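Local atomic coordinates of oxidoreductase (Methanosarcina mazei, PDB entry 3KA7), a protein that binds flavin-adenine dinucleotide and probably works as an oxidoreductase of the flavin-containing amine oxidoreductase family. Residues G11-A16 with T204-N209; G37-L42 with G197-L202; G400-G405 with E410-G415. All blocks are in the same frame, centred on the assembly; numbering follows the deposited sequence.

Contact 1: G11-A16 with T204-N209; sequences GGLLSA and TVISAN
Ile-206 on helix 195-208 meets Leu-13 and Ala-16 on helix 10-21. The latter helix follows strand 2-6 in the parallel sheet, and Gly-7, Gly-9 and Gly-12 fit the GxGxxG pattern of a Rossmann-type dinucleotide-binding fold. The contact is small and buried, and a single side chain makes it from the 204-209 side. The CA atoms of Ala-16 and Ile-206 lie 6.4 Å apart. Ile-206 points its CB toward the other helix. CG1 stands beside the backbone N, opposite the carbonyl carbon (chi1 -63°), and the arm then runs on extended to CD1 (chi2 167°). Ile-206 CD1 thus settles between Leu-13 and Ala-16, which are three residues apart on the helix. Ile-206 CD1 packs 3.7 Å from Ala-16 CB. The same distance, 3.7 Å, separates Ile-206 CD1 from Leu-13 O, an apolar approach to a helix carbonyl. On the Leu-13 side chain it meets the CD2 branch, at 3.8 Å from CD1 of Ile-206. Leu-13 and Ile-206 cross at about a right angle here. The other branch of Leu-13, CD1, packs on Ile-199 of the same partner helix. Ile-206 also touches Ala-17.

No hydrogen bond joins the two segments. The polar side chains of Ser-15 and Asn-209 bond within their own segments. Ser-15 OG turns back to Gly-11 O at 2.9 Å, and Ser-15 N reaches the same oxygen from the opposite face of its plane. Gly-11 itself gives its backbone N to FAD O1P, which puts the start of this helix at the cofactor. Asn-209 is the first residue to leave the partner helix. Asn-209 ND2 donates to Val-205 O at 2.8 Å, from 34° out of the carbonyl plane.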
ATOM      1  N   GLY A  11       3.908  -4.279   9.201  1.00  9.13           N
ATOM      2  CA  GLY A  11       4.065  -5.733   9.281  1.00  9.73           C
ATOM      3  C   GLY A  11       4.701  -6.208  10.583  1.00  9.89           C
ATOM      4  O   GLY A  11       4.230  -7.167  11.205  1.00  9.54           O
ATOM      5  N   GLY A  12       5.785  -5.552  10.990  1.00  9.56           N
ATOM      6  CA  GLY A  12       6.495  -5.929  12.201  1.00  9.93           C
ATOM      7  C   GLY A  12       5.665  -5.720  13.452  1.00 10.16           C
ATOM      8  O   GLY A  12       5.686  -6.555  14.371  1.00 10.11           O
ATOM      9  N   LEU A  13       4.926  -4.612  13.484  1.00 10.01           N
ATOM     10  CA  LEU A  13       4.064  -4.298  14.632  1.00 10.06           C
ATOM     11  C   LEU A  13       2.844  -5.217  14.714  1.00  9.86           C
ATOM     12  O   LEU A  13       2.469  -5.656  15.806  1.00  9.58           O
ATOM     13  CB  LEU A  13       3.631  -2.840  14.606  1.00  9.76           C
ATOM     14  CG  LEU A  13       4.768  -1.826  14.775  1.00 11.00           C
ATOM     15  CD1 LEU A  13       4.250  -0.406  14.577  1.00 12.54           C
ATOM     16  CD2 LEU A  13       5.439  -1.971  16.128  1.00 13.24           C
ATOM     17  N   LEU A  14       2.224  -5.513  13.571  1.00  9.03           N
ATOM     18  CA  LEU A  14       1.190  -6.559  13.540  1.00  9.67           C
ATOM     19  C   LEU A  14       1.706  -7.882  14.094  1.00  9.87           C
ATOM     20  O   LEU A  14       1.034  -8.546  14.897  1.00  9.67           O
ATOM     21  CB  LEU A  14       0.676  -6.774  12.114  1.00  9.39           C
ATOM     22  CG  LEU A  14      -0.118  -5.615  11.504  1.00  9.24           C
ATOM     23  CD1 LEU A  14      -0.403  -5.942  10.040  1.00  7.99           C
ATOM     24  CD2 LEU A  14      -1.422  -5.394  12.260  1.00 10.63           C
ATOM     25  N   SER A  15       2.894  -8.277  13.649  1.00  9.52           N
ATOM     26  CA  SER A  15       3.533  -9.503  14.132  1.00 10.06           C
ATOM     27  C   SER A  15       3.788  -9.457  15.627  1.00 10.14           C
ATOM     28  O   SER A  15       3.473 -10.409  16.356  1.00 10.37           O
ATOM     29  CB  SER A  15       4.855  -9.717  13.407  1.00  9.59           C
ATOM     30  OG  SER A  15       4.620  -9.946  12.033  1.00 10.31           O
ATOM     31  N   ALA A  16       4.353  -8.349  16.087  1.00 10.17           N
ATOM     32  CA  ALA A  16       4.675  -8.208  17.511  1.00 11.04           C
ATOM     33  C   ALA A  16       3.416  -8.252  18.369  1.00 11.23           C
ATOM     34  O   ALA A  16       3.398  -8.893  19.445  1.00 11.36           O
ATOM     35  CB  ALA A  16       5.456  -6.914  17.754  1.00 11.21           C
ATOM     36  N   THR A 204       0.164   0.018  21.870  1.00 15.81           N
ATOM     37  CA  THR A 204      -0.551  -0.218  23.134  1.00 16.18           C
ATOM     38  C   THR A 204      -0.729  -1.706  23.449  1.00 16.16           C
ATOM     39  O   THR A 204      -0.503  -2.144  24.582  1.00 15.77           O
ATOM     40  CB  THR A 204      -1.910   0.511  23.137  1.00 16.89           C
ATOM     41  OG1 THR A 204      -1.675   1.923  23.079  1.00 17.00           O
ATOM     42  CG2 THR A 204      -2.690   0.194  24.408  1.00 16.89           C
ATOM     43  N   VAL A 205      -1.127  -2.486  22.448  1.00 15.44           N
ATOM     44  CA  VAL A 205      -1.328  -3.929  22.607  1.00 15.59           C
ATOM     45  C   VAL A 205      -0.011  -4.635  22.899  1.00 15.70           C
ATOM     46  O   VAL A 205       0.065  -5.528  23.749  1.00 15.16           O
ATOM     47  CB  VAL A 205      -1.967  -4.532  21.330  1.00 15.47           C
ATOM     48  CG1 VAL A 205      -1.996  -6.061  21.399  1.00 16.21           C
ATOM     49  CG2 VAL A 205      -3.359  -3.965  21.130  1.00 15.33           C
ATOM     50  N   ILE A 206       1.036  -4.227  22.190  1.00 15.26           N
ATOM     51  CA  ILE A 206       2.340  -4.833  22.384  1.00 16.16           C
ATOM     52  C   ILE A 206       2.785  -4.611  23.828  1.00 17.06           C
ATOM     53  O   ILE A 206       3.208  -5.550  24.496  1.00 17.56           O
ATOM     54  CB  ILE A 206       3.365  -4.278  21.378  1.00 15.89           C
ATOM     55  CG1 ILE A 206       2.920  -4.653  19.955  1.00 15.05           C
ATOM     56  CG2 ILE A 206       4.778  -4.792  21.701  1.00 15.92           C
ATOM     57  CD1 ILE A 206       3.661  -3.909  18.825  1.00 13.88           C
ATOM     58  N   SER A 207       2.672  -3.372  24.295  1.00 17.78           N
ATOM     59  CA  SER A 207       3.079  -3.013  25.660  1.00 19.34           C
ATOM     60  C   SER A 207       2.253  -3.764  26.711  1.00 19.43           C
ATOM     61  O   SER A 207       2.811  -4.328  27.662  1.00 19.83           O
ATOM     62  CB  SER A 207       2.980  -1.498  25.871  1.00 19.60           C
ATOM     63  OG  SER A 207       3.282  -1.156  27.224  1.00 22.23           O
ATOM     64  N   ALA A 208       0.936  -3.790  26.524  1.00 19.72           N
ATOM     65  CA  ALA A 208       0.023  -4.487  27.435  1.00 20.10           C
ATOM     66  C   ALA A 208       0.319  -5.983  27.514  1.00 20.44           C
ATOM     67  O   ALA A 208       0.013  -6.635  28.522  1.00 20.48           O
ATOM     68  CB  ALA A 208      -1.420  -4.260  27.006  1.00 20.11           C
ATOM     69  N   ASN A 209       0.912  -6.535  26.458  1.00 20.46           N
ATOM     70  CA  ASN A 209       1.233  -7.954  26.441  1.00 20.90           C
ATOM     71  C   ASN A 209       2.710  -8.271  26.723  1.00 20.75           C
ATOM     72  O   ASN A 209       3.180  -9.374  26.445  1.00 21.28           O
ATOM     73  CB  ASN A 209       0.736  -8.612  25.145  1.00 21.40           C
ATOM     74  CG  ASN A 209      -0.784  -8.702  25.085  1.00 22.47           C
ATOM     75  OD1 ASN A 209      -1.400  -9.514  25.780  1.00 24.94           O
ATOM     76  ND2 ASN A 209      -1.392  -7.879  24.254  1.00 23.46           N
TER

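Contact 2: G37-L42 with G197-L202; sequences GRFTNL and GIIDAL. With FAD (flavin-adenine dinucleotide), chain B.
Phe-39 presents the edge of its ring to Ile-198. CD1 of Ile-198 lies in the ring plane, 3.7 Å from Phe-39 CE2. The ring reaches helix 195-208 because CG is anti to the backbone N (chi1 -157°). Ile-199 CD1 also comes up to the ring edge, near Phe-39 CD2, but Ile-199 mainly meets the backbone. Its CG1 and CD1 both lie against Phe-39 O, though the modelled closeness of CG1 is doubtful. That oxygen is buried without a polar partner in the model. Thr-40 crosses Ile-199 at about a right angle, with Thr-40 OG1 4.1 Å from CG1 of Ile-199.

The same turn of chain holds FAD. Arg-38 N donates straight to FAD O2A at 2.7 Å. Arg-38 NH2 bonds FAD O1A, also at 2.7 Å, with an N-H...O angle of 161°. O1A sits at the guanidinium edge, in its plane, and NE adds a weak bond to it. FAD C5' lies over one face of the group. A bend at chi3 (-75°) brings the guanidinium round to the phosphate. Phe-39 CB is 3.4 Å from FAD O4', and FAD O2' bonds weakly to Arg-38 O.

Further out, Arg-38 NH1 forms a salt bridge with Asp-399 and bonds Pro-375 O. Ser-51 OG bonds both Gly-37 O and Thr-40 N and so ties these two residues together.

The helix side of the contact is therefore apolar packing, while the cofactor side is polar. The cationic guanidinium at O1A would offset part of the negative charge of the FAD pyrophosphate.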
ATOM      1  N   GLY A  37       7.385   2.901  10.109  1.00  9.53           N
ATOM      2  CA  GLY A  37       7.903   2.768   8.749  1.00  9.78           C
ATOM      3  C   GLY A  37       7.140   3.685   7.802  1.00  9.10           C
ATOM      4  O   GLY A  37       6.968   4.874   8.083  1.00  8.81           O
ATOM      5  N   ARG A  38       6.682   3.133   6.682  1.00  9.09           N
ATOM      6  CA  ARG A  38       5.961   3.922   5.680  1.00  8.61           C
ATOM      7  C   ARG A  38       4.464   4.061   5.981  1.00  9.17           C
ATOM      8  O   ARG A  38       3.680   4.406   5.099  1.00  8.99           O
ATOM      9  CB  ARG A  38       6.199   3.344   4.280  1.00  8.34           C
ATOM     10  CG  ARG A  38       7.644   3.558   3.793  1.00  7.99           C
ATOM     11  CD  ARG A  38       7.954   2.753   2.513  1.00  6.82           C
ATOM     12  NE  ARG A  38       8.112   1.341   2.848  1.00  7.30           N
ATOM     13  CZ  ARG A  38       7.581   0.345   2.159  1.00  8.77           C
ATOM     14  NH1 ARG A  38       6.843   0.591   1.079  1.00  9.47           N
ATOM     15  NH2 ARG A  38       7.757  -0.900   2.571  1.00  7.83           N
ATOM     16  N   PHE A  39       4.083   3.820   7.232  1.00  9.24           N
ATOM     17  CA  PHE A  39       2.678   3.900   7.629  1.00 10.50           C
ATOM     18  C   PHE A  39       2.508   4.647   8.951  1.00 10.66           C
ATOM     19  O   PHE A  39       1.897   4.128   9.894  1.00 10.85           O
ATOM     20  CB  PHE A  39       2.085   2.496   7.771  1.00 10.46           C
ATOM     21  CG  PHE A  39       0.569   2.443   7.639  1.00 12.77           C
ATOM     22  CD1 PHE A  39      -0.026   2.351   6.395  1.00 13.91           C
ATOM     23  CD2 PHE A  39      -0.246   2.449   8.762  1.00 14.67           C
ATOM     24  CE1 PHE A  39      -1.412   2.286   6.267  1.00 15.51           C
ATOM     25  CE2 PHE A  39      -1.625   2.388   8.646  1.00 16.30           C
ATOM     26  CZ  PHE A  39      -2.214   2.309   7.402  1.00 14.95           C
ATOM     27  N   THR A  40       3.051   5.850   9.034  1.00 11.27           N
ATOM     28  CA  THR A  40       2.825   6.655  10.232  1.00 11.36           C
ATOM     29  C   THR A  40       2.755   8.134   9.857  1.00 11.78           C
ATOM     30  O   THR A  40       2.817   8.483   8.681  1.00 10.61           O
ATOM     31  CB  THR A  40       3.887   6.396  11.299  1.00 11.76           C
ATOM     32  OG1 THR A  40       3.454   6.957  12.554  1.00 12.47           O
ATOM     33  CG2 THR A  40       5.200   6.997  10.871  1.00 11.86           C
ATOM     34  N   ASN A  41       2.599   9.001  10.849  1.00 11.63           N
ATOM     35  CA  ASN A  41       2.359  10.414  10.546  1.00 12.86           C
ATOM     36  C   ASN A  41       3.653  11.210  10.529  1.00 13.86           C
ATOM     37  O   ASN A  41       4.630  10.834  11.173  1.00 14.76           O
ATOM     38  CB  ASN A  41       1.394  11.039  11.563  1.00 12.61           C
ATOM     39  CG  ASN A  41      -0.019  10.495  11.451  1.00 12.27           C
ATOM     40  OD1 ASN A  41      -0.257   9.452  10.833  1.00 12.90           O
ATOM     41  ND2 ASN A  41      -0.967  11.199  12.060  1.00 12.40           N
ATOM     42  N   LEU A  42       3.653  12.310   9.790  1.00 14.81           N
ATOM     43  CA  LEU A  42       4.760  13.248   9.802  1.00 16.16           C
ATOM     44  C   LEU A  42       4.167  14.624  10.034  1.00 16.37           C
ATOM     45  O   LEU A  42       3.368  15.093   9.227  1.00 16.72           O
ATOM     46  CB  LEU A  42       5.507  13.224   8.473  1.00 16.64           C
ATOM     47  CG  LEU A  42       6.232  14.528   8.136  1.00 18.76           C
ATOM     48  CD1 LEU A  42       7.407  14.722   9.070  1.00 21.37           C
ATOM     49  CD2 LEU A  42       6.691  14.538   6.686  1.00 21.11           C
ATOM     50  N   GLY A 197      -2.754   6.519  14.055  1.00 12.39           N
ATOM     51  CA  GLY A 197      -3.794   5.971  14.930  1.00 12.53           C
ATOM     52  C   GLY A 197      -3.662   4.466  15.048  1.00 12.58           C
ATOM     53  O   GLY A 197      -3.822   3.891  16.135  1.00 12.36           O
ATOM     54  N   ILE A 198      -3.367   3.820  13.921  1.00 11.84           N
ATOM     55  CA  ILE A 198      -3.220   2.375  13.883  1.00 12.09           C
ATOM     56  C   ILE A 198      -1.918   1.948  14.560  1.00 12.08           C
ATOM     57  O   ILE A 198      -1.892   0.981  15.336  1.00 11.86           O
ATOM     58  CB  ILE A 198      -3.300   1.857  12.418  1.00 11.67           C
ATOM     59  CG1 ILE A 198      -4.737   2.026  11.895  1.00 13.54           C
ATOM     60  CG2 ILE A 198      -2.836   0.396  12.316  1.00 11.15           C
ATOM     61  CD1 ILE A 198      -4.879   1.862  10.400  1.00 16.62           C
ATOM     62  N   ILE A 199      -0.843   2.678  14.266  1.00 12.17           N
ATOM     63  CA  ILE A 199       0.467   2.435  14.866  1.00 12.57           C
ATOM     64  C   ILE A 199       0.372   2.533  16.391  1.00 13.04           C
ATOM     65  O   ILE A 199       0.816   1.632  17.105  1.00 12.84           O
ATOM     66  CB  ILE A 199       1.534   3.427  14.316  1.00 12.50           C
ATOM     67  CG1 ILE A 199       1.637   3.303  12.787  1.00 12.25           C
ATOM     68  CG2 ILE A 199       2.920   3.149  14.934  1.00 13.10           C
ATOM     69  CD1 ILE A 199       2.004   1.904  12.331  1.00 10.96           C
ATOM     70  N   ASP A 200      -0.230   3.614  16.882  1.00 14.09           N
ATOM     71  CA  ASP A 200      -0.380   3.810  18.330  1.00 15.19           C
ATOM     72  C   ASP A 200      -1.173   2.663  18.976  1.00 14.96           C
ATOM     73  O   ASP A 200      -0.810   2.154  20.049  1.00 15.35           O
ATOM     74  CB  ASP A 200      -1.100   5.130  18.605  1.00 15.83           C
ATOM     75  CG  ASP A 200      -0.209   6.343  18.424  1.00 18.12           C
ATOM     76  OD1 ASP A 200       1.006   6.178  18.217  1.00 20.39           O
ATOM     77  OD2 ASP A 200      -0.736   7.474  18.513  1.00 20.36           O
ATOM     78  N   ALA A 201      -2.264   2.266  18.334  1.00 14.79           N
ATOM     79  CA  ALA A 201      -3.104   1.182  18.847  1.00 14.38           C
ATOM     80  C   ALA A 201      -2.330  -0.127  18.976  1.00 13.87           C
ATOM     81  O   ALA A 201      -2.474  -0.848  19.966  1.00 13.96           O
ATOM     82  CB  ALA A 201      -4.356   0.988  17.970  1.00 14.61           C
ATOM     83  N   LEU A 202      -1.507  -0.442  17.976  1.00 12.99           N
ATOM     84  CA  LEU A 202      -0.694  -1.646  18.035  1.00 12.67           C
ATOM     85  C   LEU A 202       0.384  -1.564  19.114  1.00 13.21           C
ATOM     86  O   LEU A 202       0.685  -2.556  19.773  1.00 12.29           O
ATOM     87  CB  LEU A 202      -0.037  -1.902  16.680  1.00 12.30           C
ATOM     88  CG  LEU A 202      -1.015  -2.379  15.611  1.00 11.54           C
ATOM     89  CD1 LEU A 202      -0.376  -2.265  14.215  1.00  9.84           C
ATOM     90  CD2 LEU A 202      -1.461  -3.827  15.893  1.00 12.14           C
TER
HETATM   91  PA  FAD B 500       7.986  -0.753   6.297  1.00  9.21           P
HETATM   92  O1A FAD B 500       8.848  -1.013   5.090  1.00 10.01           O
HETATM   93  O2A FAD B 500       7.106   0.474   6.247  1.00  9.81           O
HETATM   94  O5B FAD B 500       8.919  -0.665   7.600  1.00  7.97           O
HETATM   95  C5B FAD B 500      10.189  -1.305   7.605  1.00  5.76           C
HETATM   96  C4B FAD B 500      10.869  -0.784   8.875  1.00  7.06           C
HETATM   97  O4B FAD B 500      12.121  -1.407   9.082  1.00  8.95           O
HETATM   98  C3B FAD B 500      11.119   0.724   8.780  1.00  9.09           C
HETATM   99  O3B FAD B 500      10.538   1.392   9.889  1.00  9.76           O
HETATM  100  C2B FAD B 500      12.645   0.841   8.789  1.00  9.94           C
HETATM  101  O2B FAD B 500      13.109   2.016   9.426  1.00 11.67           O
HETATM  102  C1B FAD B 500      13.064  -0.431   9.516  1.00  8.38           C
HETATM  103  N9A FAD B 500      14.402  -0.934   9.174  1.00 11.42           N
HETATM  104  C8A FAD B 500      15.014  -1.031   7.941  1.00 11.21           C
HETATM  105  N7A FAD B 500      16.230  -1.623   8.118  1.00  9.24           N
HETATM  106  C5A FAD B 500      16.375  -1.893   9.444  1.00 11.05           C
HETATM  107  C6A FAD B 500      17.403  -2.457  10.184  1.00 11.31           C
HETATM  108  N6A FAD B 500      18.465  -2.969   9.570  1.00 10.28           N
HETATM  109  N1A FAD B 500      17.250  -2.598  11.549  1.00 11.04           N
HETATM  110  C2A FAD B 500      16.101  -2.176  12.186  1.00 12.03           C
HETATM  111  N3A FAD B 500      15.081  -1.609  11.451  1.00 11.10           N
HETATM  112  C4A FAD B 500      15.235  -1.472  10.108  1.00 11.07           C
HETATM  113  N1  FAD B 500      -0.926   1.436   1.747  1.00 11.04           N
HETATM  114  C2  FAD B 500      -2.280   1.433   2.030  1.00 13.56           C
HETATM  115  O2  FAD B 500      -2.804   0.424   2.522  1.00 12.33           O
HETATM  116  N3  FAD B 500      -3.039   2.555   1.734  1.00 13.03           N
HETATM  117  C4  FAD B 500      -2.457   3.671   1.157  1.00 14.43           C
HETATM  118  O4  FAD B 500      -3.124   4.671   0.891  1.00 16.98           O
HETATM  119  C4X FAD B 500      -1.101   3.674   0.867  1.00 12.76           C
HETATM  120  N5  FAD B 500      -0.515   4.782   0.271  1.00 13.49           N
HETATM  121  C5X FAD B 500       0.843   4.772   0.002  1.00 12.24           C
HETATM  122  C6  FAD B 500       1.450   5.885  -0.581  1.00 14.64           C
HETATM  123  C7  FAD B 500       2.816   5.887  -0.834  1.00 13.95           C
HETATM  124  C7M FAD B 500       3.444   7.103  -1.469  1.00 15.35           C
HETATM  125  C8  FAD B 500       3.567   4.766  -0.505  1.00 12.91           C
HETATM  126  C8M FAD B 500       5.044   4.725  -0.770  1.00 15.59           C
HETATM  127  C9  FAD B 500       2.964   3.648   0.067  1.00 11.82           C
HETATM  128  C9A FAD B 500       1.598   3.652   0.329  1.00 11.14           C
HETATM  129  N10 FAD B 500       0.995   2.539   0.900  1.00 10.60           N
HETATM  130  C10 FAD B 500      -0.345   2.549   1.175  1.00 11.21           C
HETATM  131  C1' FAD B 500       1.765   1.289   1.172  1.00  7.30           C
HETATM  132  C2' FAD B 500       2.135   1.251   2.660  1.00  8.89           C
HETATM  133  O2' FAD B 500       2.641   2.522   3.056  1.00  9.31           O
HETATM  134  C3' FAD B 500       3.180   0.162   2.884  1.00  9.53           C
HETATM  135  O3' FAD B 500       2.771  -1.024   2.211  1.00  9.56           O
HETATM  136  C4' FAD B 500       3.446  -0.204   4.341  1.00  8.47           C
HETATM  137  O4' FAD B 500       3.650   0.937   5.149  1.00  8.97           O
HETATM  138  C5' FAD B 500       4.725  -1.034   4.357  1.00  8.81           C
HETATM  139  O5' FAD B 500       4.822  -1.629   5.628  1.00  7.02           O
HETATM  140  P   FAD B 500       5.903  -2.760   5.900  1.00  9.21           P
HETATM  141  O1P FAD B 500       5.320  -3.767   6.861  1.00  8.46           O
HETATM  142  O2P FAD B 500       6.455  -3.346   4.617  1.00  8.08           O
HETATM  143  O3P FAD B 500       7.114  -2.050   6.687  1.00 10.29           O

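Contact 3: G400-G405 with E410-G415; sequences GAKGKG and EGVALG
Gly-403 and Gly-411 are joined by the direct hydrogen bond of this contact. Gly-403 N donates to Gly-411 O at 2.9 Å, with an N-H...O angle of 157°. Gly-415 N makes its helical bond to the same oxygen from the opposite face of the carbonyl plane. The oxygen thus serves the helix and the loop together. Lys-402 CA adds a CA-H...O contact to Gly-411 O at 3.4 Å.

Water 1 lies between the backbones, 3.2 Å from Ala-401 O and 2.9 Å from Val-412 O. Both carbonyl oxygens are within its hydrogen-bonding distance.

Packing is close because glycines line much of the interface. Gly-403 CA rests on Leu-414 CB at 3.8 Å. Lys-402 lays its CB and CG along the Gly-411 backbone, with Lys-402 CB 3.7 Å from Gly-411 C. Its chain then bends at chi3 and chi4, away from the helix.

Charge is used outside the two segments. Lys-402 NZ forms a salt bridge with Asp-384 and also bonds Asp-399 O, next to the loop.

The side chain of Val-412 is about 4 Å from FAD, and Asp-399 and Val-409 both bind it. Strand 394-396, the loop and helix 408-421 form a strand-loop-helix unit, consistent with the C-terminal FAD-binding segment of the flavin-containing amine oxidoreductase fold.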
ATOM      1  N   GLY A 400       6.876  -6.501   0.956  1.00  7.79           N
ATOM      2  CA  GLY A 400       7.725  -7.319   0.082  1.00  8.48           C
ATOM      3  C   GLY A 400       7.328  -8.780   0.148  1.00  9.06           C
ATOM      4  O   GLY A 400       7.917  -9.634  -0.527  1.00  8.74           O
ATOM      5  N   ALA A 401       6.321  -9.064   0.973  1.00  9.50           N
ATOM      6  CA  ALA A 401       5.789 -10.423   1.109  1.00 10.40           C
ATOM      7  C   ALA A 401       4.298 -10.374   1.421  1.00 10.25           C
ATOM      8  O   ALA A 401       3.859 -10.882   2.457  1.00 11.49           O
ATOM      9  CB  ALA A 401       6.525 -11.173   2.198  1.00  9.50           C
ATOM     10  N   LYS A 402       3.526  -9.771   0.529  1.00 11.06           N
ATOM     11  CA  LYS A 402       2.073  -9.608   0.736  1.00 11.81           C
ATOM     12  C   LYS A 402       1.314 -10.875   0.381  1.00 12.92           C
ATOM     13  O   LYS A 402       1.722 -11.620  -0.523  1.00 12.94           O
ATOM     14  CB  LYS A 402       1.535  -8.465  -0.122  1.00 11.74           C
ATOM     15  CG  LYS A 402       2.210  -7.124   0.147  1.00 11.58           C
ATOM     16  CD  LYS A 402       1.561  -5.978  -0.631  1.00 12.51           C
ATOM     17  CE  LYS A 402       1.799  -6.113  -2.138  1.00 13.38           C
ATOM     18  NZ  LYS A 402       3.274  -6.240  -2.487  1.00 11.66           N
ATOM     19  N   GLY A 403       0.204 -11.109   1.084  1.00 13.72           N
ATOM     20  CA  GLY A 403      -0.747 -12.148   0.683  1.00 14.46           C
ATOM     21  C   GLY A 403      -1.346 -11.829  -0.670  1.00 14.93           C
ATOM     22  O   GLY A 403      -1.660 -10.676  -0.971  1.00 15.21           O
ATOM     23  N   LYS A 404      -1.513 -12.850  -1.503  1.00 15.35           N
ATOM     24  CA  LYS A 404      -2.023 -12.610  -2.850  1.00 16.10           C
ATOM     25  C   LYS A 404      -3.408 -11.980  -2.817  1.00 15.90           C
ATOM     26  O   LYS A 404      -4.278 -12.395  -2.056  1.00 16.72           O
ATOM     27  CB  LYS A 404      -2.055 -13.910  -3.663  1.00 16.74           C
ATOM     28  CG  LYS A 404      -0.696 -14.528  -3.887  1.00 18.16           C
ATOM     29  CD  LYS A 404      -0.783 -15.758  -4.776  1.00 21.78           C
ATOM     30  CE  LYS A 404       0.506 -16.543  -4.697  1.00 22.95           C
ATOM     31  NZ  LYS A 404       1.029 -16.846  -6.047  1.00 26.37           N
ATOM     32  N   GLY A 405      -3.605 -10.973  -3.659  1.00 16.37           N
ATOM     33  CA  GLY A 405      -4.932 -10.387  -3.842  1.00 16.37           C
ATOM     34  C   GLY A 405      -5.315  -9.263  -2.898  1.00 16.62           C
ATOM     35  O   GLY A 405      -6.347  -8.624  -3.092  1.00 17.07           O
ATOM     36  N   GLU A 410      -3.653  -4.322   3.171  1.00 10.00           N
ATOM     37  CA  GLU A 410      -4.495  -5.507   3.310  1.00 10.77           C
ATOM     38  C   GLU A 410      -3.652  -6.740   2.947  1.00 10.89           C
ATOM     39  O   GLU A 410      -3.702  -7.778   3.620  1.00 11.14           O
ATOM     40  CB  GLU A 410      -5.751  -5.402   2.433  1.00 11.19           C
ATOM     41  CG  GLU A 410      -6.544  -4.101   2.583  1.00 13.80           C
ATOM     42  CD  GLU A 410      -7.174  -3.896   3.958  1.00 15.10           C
ATOM     43  OE1 GLU A 410      -7.056  -4.788   4.834  1.00 15.72           O
ATOM     44  OE2 GLU A 410      -7.799  -2.828   4.154  1.00 16.87           O
ATOM     45  N   GLY A 411      -2.846  -6.608   1.896  1.00 10.82           N
ATOM     46  CA  GLY A 411      -1.893  -7.656   1.555  1.00 10.21           C
ATOM     47  C   GLY A 411      -0.853  -7.862   2.636  1.00  9.93           C
ATOM     48  O   GLY A 411      -0.461  -8.986   2.918  1.00  9.80           O
ATOM     49  N   VAL A 412      -0.379  -6.773   3.241  1.00  9.46           N
ATOM     50  CA  VAL A 412       0.581  -6.906   4.327  1.00  9.62           C
ATOM     51  C   VAL A 412      -0.046  -7.721   5.453  1.00 10.15           C
ATOM     52  O   VAL A 412       0.564  -8.660   5.968  1.00 10.03           O
ATOM     53  CB  VAL A 412       1.018  -5.533   4.874  1.00  9.48           C
ATOM     54  CG1 VAL A 412       1.832  -5.713   6.166  1.00 10.13           C
ATOM     55  CG2 VAL A 412       1.822  -4.788   3.826  1.00  8.41           C
ATOM     56  N   ALA A 413      -1.284  -7.382   5.813  1.00  9.73           N
ATOM     57  CA  ALA A 413      -1.990  -8.109   6.881  1.00  9.99           C
ATOM     58  C   ALA A 413      -2.154  -9.605   6.561  1.00 10.59           C
ATOM     59  O   ALA A 413      -1.881 -10.465   7.407  1.00 11.05           O
ATOM     60  CB  ALA A 413      -3.345  -7.457   7.140  1.00  9.54           C
ATOM     61  N   LEU A 414      -2.591  -9.913   5.339  1.00 11.02           N
ATOM     62  CA  LEU A 414      -2.764 -11.309   4.921  1.00 11.60           C
ATOM     63  C   LEU A 414      -1.470 -12.086   5.076  1.00 11.96           C
ATOM     64  O   LEU A 414      -1.468 -13.216   5.556  1.00 11.80           O
ATOM     65  CB  LEU A 414      -3.271 -11.388   3.480  1.00 12.24           C
ATOM     66  CG  LEU A 414      -4.721 -10.957   3.275  1.00 12.86           C
ATOM     67  CD1 LEU A 414      -5.043 -10.766   1.789  1.00 13.97           C
ATOM     68  CD2 LEU A 414      -5.674 -11.960   3.916  1.00 15.68           C
ATOM     69  N   GLY A 415      -0.361 -11.474   4.673  1.00 11.21           N
ATOM     70  CA  GLY A 415       0.949 -12.108   4.831  1.00 11.40           C
ATOM     71  C   GLY A 415       1.307 -12.387   6.286  1.00 11.43           C
ATOM     72  O   GLY A 415       1.780 -13.473   6.613  1.00 10.99           O
TER
HETATM   73  O   HOH W   1       3.272  -9.438   5.212  1.00 11.32           O

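Contacts 1 and 2 share helix 195-208, and their centres are about 12 Å apart. They touch through Leu-13 with Ile-199 and Leu-14 with Leu-202. Contact 3 follows both along the chain. Its centre is about 18 Å from each of theirs. It meets contact 1 where Gly-11 and Leu-14 pack on helix 408-421, but it does not touch contact 2. Helix 10-21 sits between helices 195-208 and 408-421. Along the chain, both segments of contact 2 lie between the two segments of contact 1. Pieces distant in sequence thus come together around FAD, with Gly-11, Arg-38 and nearby Val-409 each bonded to the cofactor.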